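Local coordinates for Lin1944 protein (PDB 3D7L), which is of unknown function but has a short-chain dehydrogenase/reductase fold and may act as an oxidoreductase, at residues N82-I94 against S127-A139. Residues are numbered along the deposited sequence; the frame is centred on the assembly and turned at random.
Sequences NAVTISSKLGGQI and SAAMANGAVTAFA
S127 and T85 join hydroxyls where the two helices begin to pair, in a short 2.5 Å hydrogen bond between S127 OG and T85 OG1, and T85 OG1 also meets the backbone N of T70. The segments run nearly parallel, 20° apart, their axes approaching to 8.4 Å; with alanines A131 and A134 facing it, L90 comes to 4.6 Å CA to CA from A131. Beside T85, the selenomethionine M130 acts as a knob among N82, T85, I86 and L90. The M130 chain runs out extended and then turns at the selenium (chi3 of M130 64°), which brings its CE to 3.7 Å from I86 CG1. L90 rests CD1 on the methyl of A134, while the A131 methyl fits between T85 CG2 and K89 CG. K89 bends at chi2 and chi4, packing its CG on A131 and carrying its ammonium to N132, where NZ binds OD1 at 2.8 Å on a lone pair in the carbonyl plane; T114 O is a second acceptor. V135 is the other knob, set among K89, L90, Q93 and I94, with its CG2 3.7 Å from K89 O. Crossing V135 at about a right angle, the Q93 amide is fixed in rotation: NE2 binds K89 O and T113 O, and OE1 pairs with the hydroxyl of S64. At the far end I94 lies over one face of the F138 ring, a CH-pi contact with CG2 3.9 Å from the centroid. In this Rossmann-type SDR fold, helices 79-100 and 126-142 pack side by side against the central parallel sheet, and the second subunit packs on both, at I86 and M130 among others, consistent with the four-helix dimer interface common in SDR enzymes.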
loop_
_atom_site.group_PDB
_atom_site.type_symbol
_atom_site.label_atom_id
_atom_site.label_comp_id
_atom_site.label_asym_id
_atom_site.label_seq_id
_atom_site.Cartn_x
_atom_site.Cartn_y
_atom_site.Cartn_z
ATOM N N ASN D 82 -1.083 10.755 8.390
ATOM C CA ASN D 82 -0.991 9.622 7.483
ATOM C C ASN D 82 -2.358 9.278 6.851
ATOM O O ASN D 82 -2.426 8.746 5.732
ATOM C CB ASN D 82 -0.390 8.435 8.243
ATOM C CG ASN D 82 0.157 7.363 7.328
ATOM O OD1 ASN D 82 -0.190 6.192 7.475
ATOM N ND2 ASN D 82 1.032 7.739 6.406
ATOM N N ALA D 83 -3.425 9.586 7.579
ATOM C CA ALA D 83 -4.811 9.418 7.141
ATOM C C ALA D 83 -5.151 10.232 5.912
ATOM O O ALA D 83 -6.041 9.863 5.130
ATOM C CB ALA D 83 -5.774 9.794 8.291
ATOM N N VAL D 84 -4.455 11.345 5.739
ATOM C CA VAL D 84 -4.641 12.196 4.560
ATOM C C VAL D 84 -4.163 11.449 3.303
ATOM O O VAL D 84 -4.904 11.314 2.324
ATOM C CB VAL D 84 -3.933 13.593 4.736
ATOM C CG1 VAL D 84 -4.185 14.469 3.538
ATOM C CG2 VAL D 84 -4.421 14.297 6.020
ATOM N N THR D 85 -2.941 10.925 3.347
ATOM C CA THR D 85 -2.443 10.060 2.259
ATOM C C THR D 85 -3.444 8.941 1.960
ATOM O O THR D 85 -3.813 8.703 0.794
ATOM C CB THR D 85 -1.129 9.412 2.650
ATOM O OG1 THR D 85 -0.249 10.430 3.097
ATOM C CG2 THR D 85 -0.496 8.654 1.438
ATOM N N ILE D 86 -3.870 8.266 3.029
ATOM C CA ILE D 86 -4.792 7.140 2.931
ATOM C C ILE D 86 -6.069 7.490 2.183
ATOM O O ILE D 86 -6.541 6.678 1.377
ATOM C CB ILE D 86 -5.084 6.500 4.303
ATOM C CG1 ILE D 86 -3.811 5.801 4.827
ATOM C CG2 ILE D 86 -6.228 5.493 4.196
ATOM C CD1 ILE D 86 -3.940 5.193 6.213
ATOM N N SER D 87 -6.598 8.699 2.394
ATOM C CA SER D 87 -7.839 9.088 1.707
ATOM C C SER D 87 -7.625 9.558 0.275
ATOM O O SER D 87 -8.568 9.552 -0.514
ATOM C CB SER D 87 -8.649 10.136 2.509
ATOM O OG SER D 87 -8.050 11.415 2.389
ATOM N N SER D 88 -6.392 9.944 -0.068
ATOM C CA SER D 88 -6.129 10.614 -1.352
ATOM C C SER D 88 -5.287 9.804 -2.365
ATOM O O SER D 88 -5.855 9.083 -3.183
ATOM C CB SER D 88 -5.546 12.012 -1.123
ATOM O OG SER D 88 -5.471 12.732 -2.350
ATOM N N LYS D 89 -3.957 9.909 -2.310
ATOM C CA LYS D 89 -3.108 9.172 -3.238
ATOM C C LYS D 89 -3.393 7.678 -3.167
ATOM O O LYS D 89 -3.364 7.006 -4.196
ATOM C CB LYS D 89 -1.615 9.445 -2.982
ATOM C CG LYS D 89 -0.630 8.708 -3.913
ATOM C CD LYS D 89 -0.603 9.326 -5.298
ATOM C CE LYS D 89 0.418 8.671 -6.217
ATOM N NZ LYS D 89 1.797 8.969 -5.801
ATOM N N LEU D 90 -3.652 7.165 -1.964
ATOM C CA LEU D 90 -3.926 5.734 -1.773
ATOM C C LEU D 90 -5.393 5.394 -2.076
ATOM O O LEU D 90 -5.702 4.809 -3.115
ATOM C CB LEU D 90 -3.548 5.273 -0.359
ATOM C CG LEU D 90 -3.464 3.751 -0.100
ATOM C CD1 LEU D 90 -2.575 3.476 1.125
ATOM C CD2 LEU D 90 -4.826 3.090 0.060
ATOM N N GLY D 91 -6.281 5.795 -1.166
ATOM C CA GLY D 91 -7.683 5.383 -1.176
ATOM C C GLY D 91 -8.462 6.065 -2.268
ATOM O O GLY D 91 -9.384 5.483 -2.795
ATOM N N GLY D 92 -8.101 7.310 -2.582
ATOM C CA GLY D 92 -8.725 8.065 -3.646
ATOM C C GLY D 92 -8.519 7.407 -4.992
ATOM O O GLY D 92 -9.495 7.195 -5.715
ATOM N N GLN D 93 -7.275 7.029 -5.322
ATOM C CA GLN D 93 -7.013 6.365 -6.607
ATOM C C GLN D 93 -7.655 4.969 -6.685
ATOM O O GLN D 93 -8.167 4.565 -7.737
ATOM C CB GLN D 93 -5.518 6.260 -6.892
ATOM C CG GLN D 93 -4.808 7.557 -7.152
ATOM C CD GLN D 93 -3.472 7.301 -7.859
ATOM O OE1 GLN D 93 -3.386 7.395 -9.088
ATOM N NE2 GLN D 93 -2.432 6.953 -7.082
ATOM N N ILE D 94 -7.657 4.249 -5.575
ATOM C CA ILE D 94 -8.245 2.909 -5.579
ATOM C C ILE D 94 -9.760 2.967 -5.748
ATOM O O ILE D 94 -10.337 2.199 -6.546
ATOM C CB ILE D 94 -7.737 2.045 -4.383
ATOM C CG1 ILE D 94 -6.264 1.630 -4.672
ATOM C CG2 ILE D 94 -8.611 0.803 -4.190
ATOM C CD1 ILE D 94 -5.488 1.083 -3.526
ATOM N N SER D 127 5.139 8.064 3.903
ATOM C CA SER D 127 3.718 8.027 3.659
ATOM C C SER D 127 3.423 7.929 2.154
ATOM O O SER D 127 2.537 7.188 1.731
ATOM C CB SER D 127 3.078 9.253 4.297
ATOM O OG SER D 127 1.676 9.219 4.155
ATOM N N ALA D 128 4.176 8.652 1.330
ATOM C CA ALA D 128 4.001 8.509 -0.127
ATOM C C ALA D 128 4.461 7.098 -0.607
ATOM O O ALA D 128 3.817 6.459 -1.453
ATOM C CB ALA D 128 4.735 9.633 -0.859
ATOM N N ALA D 129 5.554 6.606 -0.029
ATOM C CA ALA D 129 6.021 5.237 -0.273
ATOM C C ALA D 129 4.899 4.196 -0.039
ATOM O O ALA D 129 4.598 3.385 -0.917
ATOM C CB ALA D 129 7.236 4.921 0.630
HETATM N N MSE D 130 4.290 4.243 1.150
HETATM C CA MSE D 130 3.077 3.456 1.472
HETATM C C MSE D 130 2.003 3.491 0.383
HETATM O O MSE D 130 1.559 2.442 -0.098
HETATM C CB MSE D 130 2.476 3.963 2.797
HETATM C CG MSE D 130 1.251 3.183 3.320
HETATM SE SE MSE D 130 0.215 4.228 4.650
HETATM C CE MSE D 130 -0.388 5.685 3.541
ATOM N N ALA D 131 1.576 4.706 0.022
ATOM C CA ALA D 131 0.551 4.909 -0.995
ATOM C C ALA D 131 0.985 4.256 -2.297
ATOM O O ALA D 131 0.206 3.538 -2.917
ATOM C CB ALA D 131 0.296 6.400 -1.228
ATOM N N ASN D 132 2.221 4.517 -2.723
ATOM C CA ASN D 132 2.727 3.948 -3.988
ATOM C C ASN D 132 2.776 2.418 -4.004
ATOM O O ASN D 132 2.391 1.781 -4.997
ATOM C CB ASN D 132 4.098 4.524 -4.360
ATOM C CG ASN D 132 4.053 6.006 -4.612
ATOM O OD1 ASN D 132 2.968 6.592 -4.772
ATOM N ND2 ASN D 132 5.218 6.646 -4.584
ATOM N N GLY D 133 3.264 1.835 -2.914
ATOM C CA GLY D 133 3.291 0.387 -2.768
ATOM C C GLY D 133 1.889 -0.206 -2.781
ATOM O O GLY D 133 1.640 -1.233 -3.427
ATOM N N ALA D 134 0.972 0.461 -2.093
ATOM C CA ALA D 134 -0.401 0.013 -1.987
ATOM C C ALA D 134 -1.063 -0.026 -3.367
ATOM O O ALA D 134 -1.716 -1.002 -3.735
ATOM C CB ALA D 134 -1.164 0.927 -1.079
ATOM N N VAL D 135 -0.876 1.045 -4.120
ATOM C CA VAL D 135 -1.511 1.187 -5.435
ATOM C C VAL D 135 -0.906 0.192 -6.442
ATOM O O VAL D 135 -1.636 -0.408 -7.275
ATOM C CB VAL D 135 -1.487 2.677 -5.899
ATOM C CG1 VAL D 135 -1.927 2.836 -7.370
ATOM C CG2 VAL D 135 -2.427 3.527 -4.988
ATOM N N THR D 136 0.403 -0.057 -6.312
ATOM C CA THR D 136 1.112 -0.966 -7.231
ATOM C C THR D 136 0.539 -2.371 -7.058
ATOM O O THR D 136 0.127 -3.022 -8.044
ATOM C CB THR D 136 2.649 -0.979 -6.987
ATOM O OG1 THR D 136 3.201 0.323 -7.234
ATOM C CG2 THR D 136 3.341 -1.962 -7.882
ATOM N N ALA D 137 0.493 -2.808 -5.803
ATOM C CA ALA D 137 0.011 -4.144 -5.436
ATOM C C ALA D 137 -1.474 -4.353 -5.725
ATOM O O ALA D 137 -1.848 -5.420 -6.209
ATOM C CB ALA D 137 0.309 -4.431 -3.981
ATOM N N PHE D 138 -2.309 -3.367 -5.414
ATOM C CA PHE D 138 -3.746 -3.403 -5.777
ATOM C C PHE D 138 -3.951 -3.663 -7.270
ATOM O O PHE D 138 -4.685 -4.565 -7.653
ATOM C CB PHE D 138 -4.491 -2.103 -5.398
ATOM C CG PHE D 138 -5.921 -2.043 -5.931
ATOM C CD1 PHE D 138 -6.946 -2.773 -5.304
ATOM C CD2 PHE D 138 -6.235 -1.299 -7.082
ATOM C CE1 PHE D 138 -8.271 -2.744 -5.804
ATOM C CE2 PHE D 138 -7.545 -1.267 -7.598
ATOM C CZ PHE D 138 -8.576 -1.990 -6.955
ATOM N N ALA D 139 -3.290 -2.869 -8.094
ATOM C CA ALA D 139 -3.373 -2.962 -9.563
ATOM C C ALA D 139 -2.916 -4.317 -10.124
ATOM O O ALA D 139 -3.578 -4.885 -11.003
ATOM C CB ALA D 139 -2.559 -1.835 -10.201
#